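Local coordinates for cell shape-determining protein MreC (Streptococcus pneumoniae, PDB 2QF4) that takes part in forming and maintaining cell shape, probably as part of the elongasome that synthesizes peripheral peptidoglycan, here represented by its major extracellular domain, at residues A[14-19]-A[153-158]; A[29-32]-A[36-39]; A[50-53]-A[59-62]; A[74-79]-A[83-88]. One frame throughout, in Å; residues are numbered along the deposited sequence. Where two conformers were deposited one is given.

Interaction 1 (A[14-19]-A[153-158]); sequences IMRSPV and ADTHNV
R16 reaches from the end of strand 6-16 to the loop 153-158 and meets T155 there through NH2 of its guanidinium, in the one of its two conformers described here. NH2 donates to T155 OG1 over 2.8 Å, and the bond is nearly straight, 168° at the hydrogen, with the hydroxyl oxygen only 6° out of the guanidinium plane. At the edge of the guanidinium, near its plane, stands V158 O, 3.6 Å from NH1. The arginine spans the gap because CG is anti to the backbone N (chi1 174°) and the chain stays extended until it bends at chi3. Strand 6-16 is the first strand of one of the two six-stranded antiparallel barrels of an alpha-lytic protease (chymotrypsin-like) fold, and the loop leads from the second barrel back into strand 160-166, the last strand of the first. Within the loop, T155 to V158 form a type II beta turn closed by V158 N to T155 O, 3.2 Å. An Asx turn overlaps its start, H156 N donating to D154 OD2 over 3.0 Å. Beyond R16 the chain leaves the strand through an ST turn, in which V19 N binds S17 OG at 3.2 Å; that hydroxyl is also hydrogen-bonded to K22 O. The side chain of T155 packs on L25 and I48 of the barrel.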
loop_
_atom_site.group_PDB
_atom_site.type_symbol
_atom_site.label_atom_id
_atom_site.label_comp_id
_atom_site.label_asym_id
_atom_site.label_seq_id
_atom_site.Cartn_x
_atom_site.Cartn_y
_atom_site.Cartn_z
ATOM N N ILE A 14 -15.193 -2.293 12.063
ATOM C CA ILE A 14 -16.152 -3.123 12.758
ATOM C C ILE A 14 -15.671 -4.562 12.906
ATOM O O ILE A 14 -16.199 -5.297 13.748
ATOM C CB ILE A 14 -17.575 -3.045 12.165
ATOM C CG1 ILE A 14 -17.573 -3.309 10.665
ATOM C CG2 ILE A 14 -18.229 -1.684 12.509
ATOM C CD1 ILE A 14 -18.937 -3.591 10.076
ATOM N N MET A 15 -14.726 -5.024 12.100
ATOM C CA MET A 15 -14.107 -6.334 12.310
ATOM C C MET A 15 -12.627 -6.225 11.989
ATOM O O MET A 15 -12.220 -5.448 11.122
ATOM C CB MET A 15 -14.742 -7.436 11.448
ATOM C CG MET A 15 -16.148 -7.810 11.837
ATOM S SD MET A 15 -17.476 -6.788 11.197
ATOM C CE MET A 15 -17.461 -7.401 9.523
ATOM N N ARG A 16 -11.842 -7.053 12.655
ATOM C CA ARG A 16 -10.380 -7.153 12.505
ATOM C C ARG A 16 -10.006 -8.613 12.633
ATOM O O ARG A 16 -10.389 -9.264 13.583
ATOM C CB ARG A 16 -9.666 -6.326 13.591
ATOM C CG ARG A 16 -8.173 -6.420 13.662
ATOM C CD ARG A 16 -7.534 -5.628 14.830
ATOM N NE ARG A 16 -7.439 -4.183 14.627
ATOM C CZ ARG A 16 -6.650 -3.481 13.842
ATOM N NH1 ARG A 16 -6.856 -2.174 13.867
ATOM N NH2 ARG A 16 -5.633 -4.011 13.178
ATOM N N SER A 17 -9.304 -9.158 11.663
ATOM C CA SER A 17 -8.963 -10.566 11.739
ATOM C C SER A 17 -7.896 -10.826 12.791
ATOM O O SER A 17 -6.881 -10.128 12.861
ATOM C CB SER A 17 -8.425 -11.044 10.417
ATOM O OG SER A 17 -7.826 -12.319 10.596
ATOM N N PRO A 18 -8.109 -11.850 13.642
ATOM C CA PRO A 18 -7.144 -12.200 14.669
ATOM C C PRO A 18 -6.067 -13.157 14.240
ATOM O O PRO A 18 -5.276 -13.551 15.086
ATOM C CB PRO A 18 -8.018 -12.861 15.715
ATOM C CG PRO A 18 -9.060 -13.585 14.903
ATOM C CD PRO A 18 -9.368 -12.626 13.761
ATOM N N VAL A 19 -6.062 -13.585 12.978
ATOM C CA VAL A 19 -5.105 -14.599 12.482
ATOM C C VAL A 19 -4.024 -13.992 11.596
ATOM O O VAL A 19 -4.285 -13.153 10.749
ATOM C CB VAL A 19 -5.799 -15.778 11.750
ATOM C CG1 VAL A 19 -6.628 -16.564 12.768
ATOM C CG2 VAL A 19 -6.657 -15.338 10.560
ATOM N N ALA A 153 3.207 3.523 9.038
ATOM C CA ALA A 153 1.918 3.490 9.704
ATOM C C ALA A 153 1.462 2.060 9.928
ATOM O O ALA A 153 1.873 1.122 9.246
ATOM C CB ALA A 153 0.930 4.194 8.863
ATOM N N ASP A 154 0.572 1.902 10.896
ATOM C CA ASP A 154 -0.134 0.646 11.108
ATOM C C ASP A 154 -1.504 0.933 11.684
ATOM O O ASP A 154 -1.910 2.098 11.804
ATOM C CB ASP A 154 0.664 -0.354 11.963
ATOM C CG ASP A 154 0.877 0.115 13.371
ATOM O OD1 ASP A 154 1.971 -0.141 13.933
ATOM O OD2 ASP A 154 -0.033 0.748 13.948
ATOM N N THR A 155 -2.252 -0.127 11.949
ATOM C CA THR A 155 -3.623 0.006 12.414
ATOM C C THR A 155 -3.815 -0.396 13.886
ATOM O O THR A 155 -4.929 -0.611 14.323
ATOM C CB THR A 155 -4.608 -0.756 11.497
ATOM O OG1 THR A 155 -4.311 -2.156 11.499
ATOM C CG2 THR A 155 -4.569 -0.230 10.083
ATOM N N HIS A 156 -2.726 -0.404 14.653
ATOM C CA HIS A 156 -2.784 -0.695 16.088
ATOM C C HIS A 156 -3.529 0.413 16.804
ATOM O O HIS A 156 -3.186 1.576 16.674
ATOM C CB HIS A 156 -1.362 -0.841 16.627
ATOM C CG HIS A 156 -1.300 -1.248 18.063
ATOM N ND1 HIS A 156 -1.721 -2.484 18.498
ATOM C CD2 HIS A 156 -0.865 -0.585 19.162
ATOM C CE1 HIS A 156 -1.545 -2.569 19.807
ATOM N NE2 HIS A 156 -1.039 -1.426 20.235
ATOM N N ASN A 157 -4.585 0.046 17.531
ATOM C CA ASN A 157 -5.419 1.028 18.242
ATOM C C ASN A 157 -5.973 2.123 17.332
ATOM O O ASN A 157 -6.095 3.297 17.711
ATOM C CB ASN A 157 -4.648 1.646 19.419
ATOM C CG ASN A 157 -4.205 0.611 20.452
ATOM O OD1 ASN A 157 -4.899 -0.377 20.705
ATOM N ND2 ASN A 157 -3.042 0.846 21.063
ATOM N N VAL A 158 -6.287 1.725 16.101
ATOM C CA VAL A 158 -6.950 2.599 15.144
ATOM C C VAL A 158 -8.353 2.072 14.916
ATOM O O VAL A 158 -8.520 0.887 14.649
ATOM C CB VAL A 158 -6.135 2.618 13.813
ATOM C CG1 VAL A 158 -6.884 3.320 12.699
ATOM C CG2 VAL A 158 -4.781 3.277 14.042
#

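Interaction 2 (A[29-32]-A[36-39]); sequences AGRS and SENM
R31 and E37 face each other across the loop that joins strands 24-27 and 40-43 of the first beta barrel, a surface contact made by a single long salt bridge; it is tentative, since each side chain also has a second conformer. A29, at the start of this loop, is buried against L9 and A11 of strand 6-16, and its carbonyl oxygen accepts a hydrogen bond from T59. After G30 the chain enters a short 3-10 segment, from which R31 sends its side chain outward: CG is anti to the backbone N (chi1 -171°), and a bend at chi3 swings the guanidinium toward E37. NH2 and E37 OE1 remain 3.7 Å apart, OE1 lying at the guanidinium edge near its plane, and the two planar groups are only 11° from parallel. NH2 also makes a weak hydrogen bond to V54 O. Next in sequence, S32 turns its hydroxyl to E56 and N57. On the other side E37 is carried by a type I beta turn from S36 to M39, closed by M39 N to S36 O at 3.2 Å. The sulfur of M39 accepts a weak hydrogen bond from S36 N, while S36 OG donates to N38 OD1 over 2.9 Å, tilted 25° from the amide's carbonyl plane.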
loop_
_atom_site.group_PDB
_atom_site.type_symbol
_atom_site.label_atom_id
_atom_site.label_comp_id
_atom_site.label_asym_id
_atom_site.label_seq_id
_atom_site.Cartn_x
_atom_site.Cartn_y
_atom_site.Cartn_z
ATOM N N ALA A 29 -18.764 1.065 5.836
ATOM C CA ALA A 29 -19.268 1.805 4.661
ATOM C C ALA A 29 -18.900 0.913 3.493
ATOM O O ALA A 29 -17.782 0.397 3.445
ATOM C CB ALA A 29 -18.701 3.168 4.592
ATOM N N GLY A 30 -19.733 0.830 2.465
ATOM C CA GLY A 30 -19.254 0.662 1.150
ATOM C C GLY A 30 -19.835 1.367 -0.006
ATOM O O GLY A 30 -19.721 2.555 -0.035
ATOM N N ARG A 31 -20.289 0.608 -0.994
ATOM C CA ARG A 31 -20.590 1.208 -2.301
ATOM C C ARG A 31 -21.672 2.264 -2.198
ATOM O O ARG A 31 -21.602 3.294 -2.884
ATOM C CB ARG A 31 -20.997 0.138 -3.305
ATOM C CG ARG A 31 -21.160 0.467 -4.774
ATOM C CD ARG A 31 -21.531 -0.835 -5.514
ATOM N NE ARG A 31 -20.393 -1.764 -5.621
ATOM C CZ ARG A 31 -20.312 -2.987 -5.091
ATOM N NH1 ARG A 31 -21.306 -3.518 -4.382
ATOM N NH2 ARG A 31 -19.203 -3.701 -5.273
ATOM N N SER A 32 -22.639 2.054 -1.296
ATOM C CA SER A 32 -23.728 3.024 -1.130
ATOM C C SER A 32 -23.217 4.398 -0.689
ATOM O O SER A 32 -23.930 5.406 -0.864
ATOM C CB SER A 32 -24.760 2.495 -0.147
ATOM O OG SER A 32 -24.275 2.528 1.186
ATOM N N SER A 36 -14.958 2.255 -3.579
ATOM C CA SER A 36 -14.611 1.714 -4.898
ATOM C C SER A 36 -13.426 0.755 -4.809
ATOM O O SER A 36 -12.596 0.776 -3.893
ATOM C CB SER A 36 -14.349 2.827 -5.958
ATOM O OG SER A 36 -13.423 3.838 -5.578
ATOM N N GLU A 37 -13.323 -0.056 -5.844
ATOM C CA GLU A 37 -12.349 -1.110 -5.890
ATOM C C GLU A 37 -10.917 -0.560 -6.177
ATOM O O GLU A 37 -9.957 -1.300 -5.989
ATOM C CB GLU A 37 -12.696 -2.172 -6.978
ATOM C CG GLU A 37 -14.043 -2.161 -7.714
ATOM C CD GLU A 37 -15.288 -2.178 -6.854
ATOM O OE1 GLU A 37 -15.655 -3.238 -6.314
ATOM O OE2 GLU A 37 -15.948 -1.131 -6.797
ATOM N N ASN A 38 -10.760 0.692 -6.610
ATOM C CA ASN A 38 -9.432 1.258 -6.860
ATOM C C ASN A 38 -8.848 1.839 -5.622
ATOM O O ASN A 38 -7.777 2.423 -5.702
ATOM C CB ASN A 38 -9.379 2.335 -8.035
ATOM C CG ASN A 38 -9.988 3.746 -7.668
ATOM O OD1 ASN A 38 -10.799 3.870 -6.753
ATOM N ND2 ASN A 38 -9.571 4.807 -8.403
ATOM N N MET A 39 -9.541 1.723 -4.460
ATOM C CA MET A 39 -9.137 2.482 -3.318
ATOM C C MET A 39 -8.089 1.805 -2.470
ATOM O O MET A 39 -8.076 0.589 -2.269
ATOM C CB MET A 39 -10.346 2.876 -2.455
ATOM C CG MET A 39 -11.251 3.901 -3.124
ATOM S SD MET A 39 -12.670 4.270 -2.103
ATOM C CE MET A 39 -13.170 5.852 -2.871
#

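Interaction 3 (A[50-53]-A[59-62]); sequences SVSK and TIVN
This is the antiparallel pairing of a beta hairpin, strands 46-54 and 59-63, side by side in the first six-stranded barrel and interrupted by a classic beta bulge at S52 and K53. S50 and N62 form a hydrogen-bonded pair, S50 N giving to N62 O at 3.0 Å and N62 N to S50 O at 2.8 Å. V51 and V61 follow as a non-hydrogen-bonded pair. At the bulge, I60 O accepts from S52 N over 2.8 Å and more weakly from K53 N, while I60 N returns a bond to K53 O at 2.9 Å. V51 CG1, anti to the backbone N (chi1 167°), meets T59 CG2 at 3.8 Å, the two side chains crossing at about a right angle; L163 of strand 160-166 packs against both and against V61. The other face carries S50, K53, I60 and N62. One water links S50 OG (2.8 Å) with N62 O; a second lies 3.2 Å from N62 ND2 and also bonds S52 OG at the bulge. The chemistry is thus split: V51, T59 and V61 pack on L163, two waters bridge S50, S52 and N62, and the bulge lets I60 O take two backbone donors, one of them weak.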
loop_
_atom_site.group_PDB
_atom_site.type_symbol
_atom_site.label_atom_id
_atom_site.label_comp_id
_atom_site.label_asym_id
_atom_site.label_seq_id
_atom_site.Cartn_x
_atom_site.Cartn_y
_atom_site.Cartn_z
ATOM N N SER A 50 -5.174 -2.140 1.153
ATOM C CA SER A 50 -5.865 -1.961 -0.134
ATOM C C SER A 50 -7.253 -2.548 -0.013
ATOM O O SER A 50 -7.449 -3.516 0.716
ATOM C CB SER A 50 -5.082 -2.621 -1.271
ATOM O OG SER A 50 -4.782 -3.966 -0.948
ATOM N N VAL A 51 -8.222 -1.960 -0.710
ATOM C CA VAL A 51 -9.564 -2.526 -0.701
ATOM C C VAL A 51 -9.531 -3.861 -1.415
ATOM O O VAL A 51 -9.043 -3.948 -2.550
ATOM C CB VAL A 51 -10.596 -1.563 -1.354
ATOM C CG1 VAL A 51 -11.921 -2.253 -1.630
ATOM C CG2 VAL A 51 -10.785 -0.310 -0.496
ATOM N N SER A 52 -10.063 -4.897 -0.767
ATOM C CA SER A 52 -10.162 -6.187 -1.424
ATOM C C SER A 52 -11.572 -6.574 -1.804
ATOM O O SER A 52 -11.735 -7.368 -2.706
ATOM C CB SER A 52 -9.528 -7.239 -0.571
ATOM O OG SER A 52 -10.107 -7.281 0.686
ATOM N N LYS A 53 -12.599 -6.043 -1.146
ATOM C CA LYS A 53 -13.976 -6.278 -1.561
ATOM C C LYS A 53 -14.835 -5.111 -1.125
ATOM O O LYS A 53 -14.714 -4.631 0.000
ATOM C CB LYS A 53 -14.483 -7.537 -0.918
ATOM C CG LYS A 53 -15.905 -7.892 -1.299
ATOM C CD LYS A 53 -16.206 -9.298 -0.879
ATOM C CE LYS A 53 -17.165 -9.968 -1.831
ATOM N NZ LYS A 53 -17.979 -11.024 -1.157
ATOM N N THR A 59 -16.893 -2.679 3.521
ATOM C CA THR A 59 -15.707 -2.803 2.686
ATOM C C THR A 59 -14.663 -3.596 3.470
ATOM O O THR A 59 -14.441 -3.356 4.639
ATOM C CB THR A 59 -15.103 -1.413 2.360
ATOM O OG1 THR A 59 -16.060 -0.652 1.632
ATOM C CG2 THR A 59 -13.844 -1.502 1.505
ATOM N N ILE A 60 -14.022 -4.555 2.817
ATOM C CA ILE A 60 -12.915 -5.290 3.411
ATOM C C ILE A 60 -11.592 -4.712 2.874
ATOM O O ILE A 60 -11.433 -4.467 1.662
ATOM C CB ILE A 60 -12.970 -6.802 3.113
ATOM C CG1 ILE A 60 -14.330 -7.383 3.556
ATOM C CG2 ILE A 60 -11.785 -7.505 3.814
ATOM C CD1 ILE A 60 -14.453 -8.894 3.342
ATOM N N VAL A 61 -10.676 -4.487 3.801
ATOM C CA VAL A 61 -9.353 -3.946 3.536
ATOM C C VAL A 61 -8.312 -5.020 3.840
ATOM O O VAL A 61 -8.290 -5.570 4.940
ATOM C CB VAL A 61 -9.076 -2.709 4.398
ATOM C CG1 VAL A 61 -7.601 -2.246 4.288
ATOM C CG2 VAL A 61 -10.034 -1.586 4.026
ATOM N N ASN A 62 -7.472 -5.338 2.853
ATOM C CA ASN A 62 -6.362 -6.259 3.000
ATOM C C ASN A 62 -5.158 -5.510 3.503
ATOM O O ASN A 62 -4.714 -4.543 2.870
ATOM C CB ASN A 62 -6.044 -6.888 1.671
ATOM C CG ASN A 62 -5.118 -8.045 1.819
ATOM O OD1 ASN A 62 -4.032 -8.039 1.271
ATOM N ND2 ASN A 62 -5.508 -9.016 2.613
HETATM O O HOH W 1 -2.752 -5.009 0.755
HETATM O O HOH W 2 -8.745 -9.112 2.666
#

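Interaction 4 (A[74-79]-A[83-88]); sequences SVKIQH and TIYGII
One face of the Y85 ring is covered by K76, whose CB sits 4.0 Å from the ring centroid and 13° off its normal, a CH-pi contact over the centre. S74 OG lies at the ring's edge, near its plane, and two waters occupy the edge as well. The lysine and tyrosine run side by side, pointing the same way: K76 CG stands between the backbone N and the carbonyl carbon (chi1 63°), and the rest of the chain is extended, bringing CD to 3.7 Å from Y85 OH. Beyond it, one water joins the phenol oxygen to K76 NZ, which also forms a salt bridge with D127. Farther along the same face Q78 OE1 accepts a hydrogen bond from T83 OG1 at 2.7 Å; a water closes a second path between these residues through Q78 NE2. Strands 74-79 and 82-92 make a beta hairpin, the first two strands of the second six-stranded antiparallel barrel. Two hydrogen-bonded pairs hold its backbones together. I77 N to I84 O (2.8 Å) and I84 N to I77 O both lie in the carbonyl plane, whereas V75 N meets G86 O from 39° above that plane although the bond itself is nearly straight. A water donates to G86 O as well and bridges it to S74 OG. Across the other face V75 CG1 touches I88 CG1 at 3.7 Å, their side chains set roughly perpendicular; I100 and V115 lie next to V75. I84 CD1 reaches H79 CB at 3.9 Å, and the imidazole ND1 is hydrogen-bonded to D113.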
loop_
_atom_site.group_PDB
_atom_site.type_symbol
_atom_site.label_atom_id
_atom_site.label_comp_id
_atom_site.label_asym_id
_atom_site.label_seq_id
_atom_site.Cartn_x
_atom_site.Cartn_y
_atom_site.Cartn_z
ATOM N N SER A 74 1.193 -0.493 -6.650
ATOM C CA SER A 74 2.310 0.287 -7.159
ATOM C C SER A 74 2.916 1.181 -6.092
ATOM O O SER A 74 2.189 1.879 -5.394
ATOM C CB SER A 74 1.767 1.155 -8.317
ATOM O OG SER A 74 2.674 2.182 -8.694
ATOM N N VAL A 75 4.243 1.168 -5.983
ATOM C CA VAL A 75 4.997 2.041 -5.103
ATOM C C VAL A 75 6.140 2.654 -5.874
ATOM O O VAL A 75 6.528 2.192 -6.936
ATOM C CB VAL A 75 5.532 1.284 -3.838
ATOM C CG1 VAL A 75 4.352 0.845 -2.980
ATOM C CG2 VAL A 75 6.436 0.102 -4.190
ATOM N N LYS A 76 6.669 3.714 -5.282
ATOM C CA LYS A 76 7.847 4.353 -5.823
ATOM C C LYS A 76 8.765 4.759 -4.681
ATOM O O LYS A 76 8.372 5.026 -3.555
ATOM C CB LYS A 76 7.496 5.537 -6.729
ATOM C CG LYS A 76 6.798 6.644 -6.057
ATOM C CD LYS A 76 6.343 7.724 -7.039
ATOM C CE LYS A 76 5.578 8.805 -6.319
ATOM N NZ LYS A 76 5.140 9.886 -7.263
ATOM N N ILE A 77 10.054 4.736 -5.004
ATOM C CA ILE A 77 11.159 4.993 -4.080
ATOM C C ILE A 77 11.923 6.198 -4.622
ATOM O O ILE A 77 12.307 6.213 -5.793
ATOM C CB ILE A 77 12.104 3.784 -4.020
ATOM C CG1 ILE A 77 11.347 2.503 -3.613
ATOM C CG2 ILE A 77 13.253 4.049 -3.084
ATOM C CD1 ILE A 77 12.134 1.205 -3.818
ATOM N N GLN A 78 12.155 7.190 -3.762
ATOM C CA GLN A 78 12.910 8.365 -4.166
ATOM C C GLN A 78 14.343 8.248 -3.711
ATOM O O GLN A 78 14.608 8.122 -2.527
ATOM C CB GLN A 78 12.257 9.621 -3.569
ATOM C CG GLN A 78 12.711 10.917 -4.231
ATOM C CD GLN A 78 12.391 10.991 -5.721
ATOM O OE1 GLN A 78 11.423 10.373 -6.209
ATOM N NE2 GLN A 78 13.182 11.778 -6.458
ATOM N N HIS A 79 15.273 8.260 -4.659
ATOM C CA HIS A 79 16.698 8.201 -4.369
ATOM C C HIS A 79 17.329 9.443 -4.982
ATOM O O HIS A 79 17.572 9.501 -6.190
ATOM C CB HIS A 79 17.323 6.954 -4.959
ATOM C CG HIS A 79 18.771 6.818 -4.633
ATOM N ND1 HIS A 79 19.197 6.371 -3.405
ATOM C CD2 HIS A 79 19.886 7.115 -5.344
ATOM C CE1 HIS A 79 20.516 6.354 -3.389
ATOM N NE2 HIS A 79 20.957 6.803 -4.553
ATOM N N THR A 83 13.598 8.467 -9.346
ATOM C CA THR A 83 12.465 7.697 -8.832
ATOM C C THR A 83 12.503 6.301 -9.405
ATOM O O THR A 83 12.678 6.132 -10.613
ATOM C CB THR A 83 11.162 8.389 -9.229
ATOM O OG1 THR A 83 11.246 9.785 -8.878
ATOM C CG2 THR A 83 9.984 7.781 -8.530
ATOM N N ILE A 84 12.319 5.309 -8.544
ATOM C CA ILE A 84 12.252 3.899 -8.917
ATOM C C ILE A 84 10.870 3.379 -8.591
ATOM O O ILE A 84 10.419 3.517 -7.458
ATOM C CB ILE A 84 13.315 3.060 -8.149
ATOM C CG1 ILE A 84 14.764 3.619 -8.301
ATOM C CG2 ILE A 84 13.227 1.589 -8.599
ATOM C CD1 ILE A 84 15.222 4.525 -7.213
ATOM N N TYR A 85 10.205 2.797 -9.575
ATOM C CA TYR A 85 8.880 2.207 -9.373
ATOM C C TYR A 85 8.993 0.715 -9.154
ATOM O O TYR A 85 9.853 0.057 -9.740
ATOM C CB TYR A 85 7.994 2.496 -10.598
ATOM C CG TYR A 85 7.492 3.927 -10.656
ATOM C CD1 TYR A 85 8.325 4.954 -11.088
ATOM C CD2 TYR A 85 6.213 4.247 -10.257
ATOM C CE1 TYR A 85 7.882 6.276 -11.109
ATOM C CE2 TYR A 85 5.754 5.570 -10.291
ATOM C CZ TYR A 85 6.605 6.578 -10.699
ATOM O OH TYR A 85 6.160 7.883 -10.738
ATOM N N GLY A 86 8.068 0.173 -8.372
ATOM C CA GLY A 86 7.946 -1.264 -8.163
ATOM C C GLY A 86 6.578 -1.601 -7.640
ATOM O O GLY A 86 5.667 -0.781 -7.699
ATOM N N ILE A 87 6.420 -2.817 -7.144
ATOM C CA ILE A 87 5.129 -3.254 -6.571
ATOM C C ILE A 87 5.404 -3.945 -5.237
ATOM O O ILE A 87 6.406 -4.578 -5.021
ATOM C CB ILE A 87 4.234 -4.151 -7.466
ATOM C CG1 ILE A 87 5.002 -5.433 -7.826
ATOM C CG2 ILE A 87 3.841 -3.420 -8.717
ATOM C CD1 ILE A 87 4.069 -6.625 -8.264
ATOM N N ILE A 88 4.420 -3.842 -4.364
ATOM C CA ILE A 88 4.412 -4.586 -3.102
ATOM C C ILE A 88 4.100 -6.052 -3.380
ATOM O O ILE A 88 3.133 -6.354 -4.073
ATOM C CB ILE A 88 3.386 -4.009 -2.150
ATOM C CG1 ILE A 88 3.801 -2.597 -1.708
ATOM C CG2 ILE A 88 3.202 -4.917 -0.928
ATOM C CD1 ILE A 88 2.717 -1.819 -0.956
HETATM O O HOH W 3 4.709 0.819 -9.792
HETATM O O HOH W 4 3.850 8.486 -9.496
HETATM O O HOH W 5 12.453 12.729 -9.053
#

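Overall arrangement
From the N terminus the chain runs along strand 6-16 to the first half of interaction 1, whose partner 153-158 comes only after the strands of the second barrel in sequence, so this contact encloses the other three. Interactions 2, 3 and 4 follow one another in series without crossing. Interaction 2 closes a short loop before strand 40-43, and interaction 3 a hairpin of the same barrel. These two touch through A29 O with T59 OG1 and M39 O with V51 N, their centres about 9 Å apart. Interaction 4 closes the opening hairpin of the second barrel, its centre about 22 Å from that of interaction 3. The return through 153-158 then ties the chain back to the first barrel.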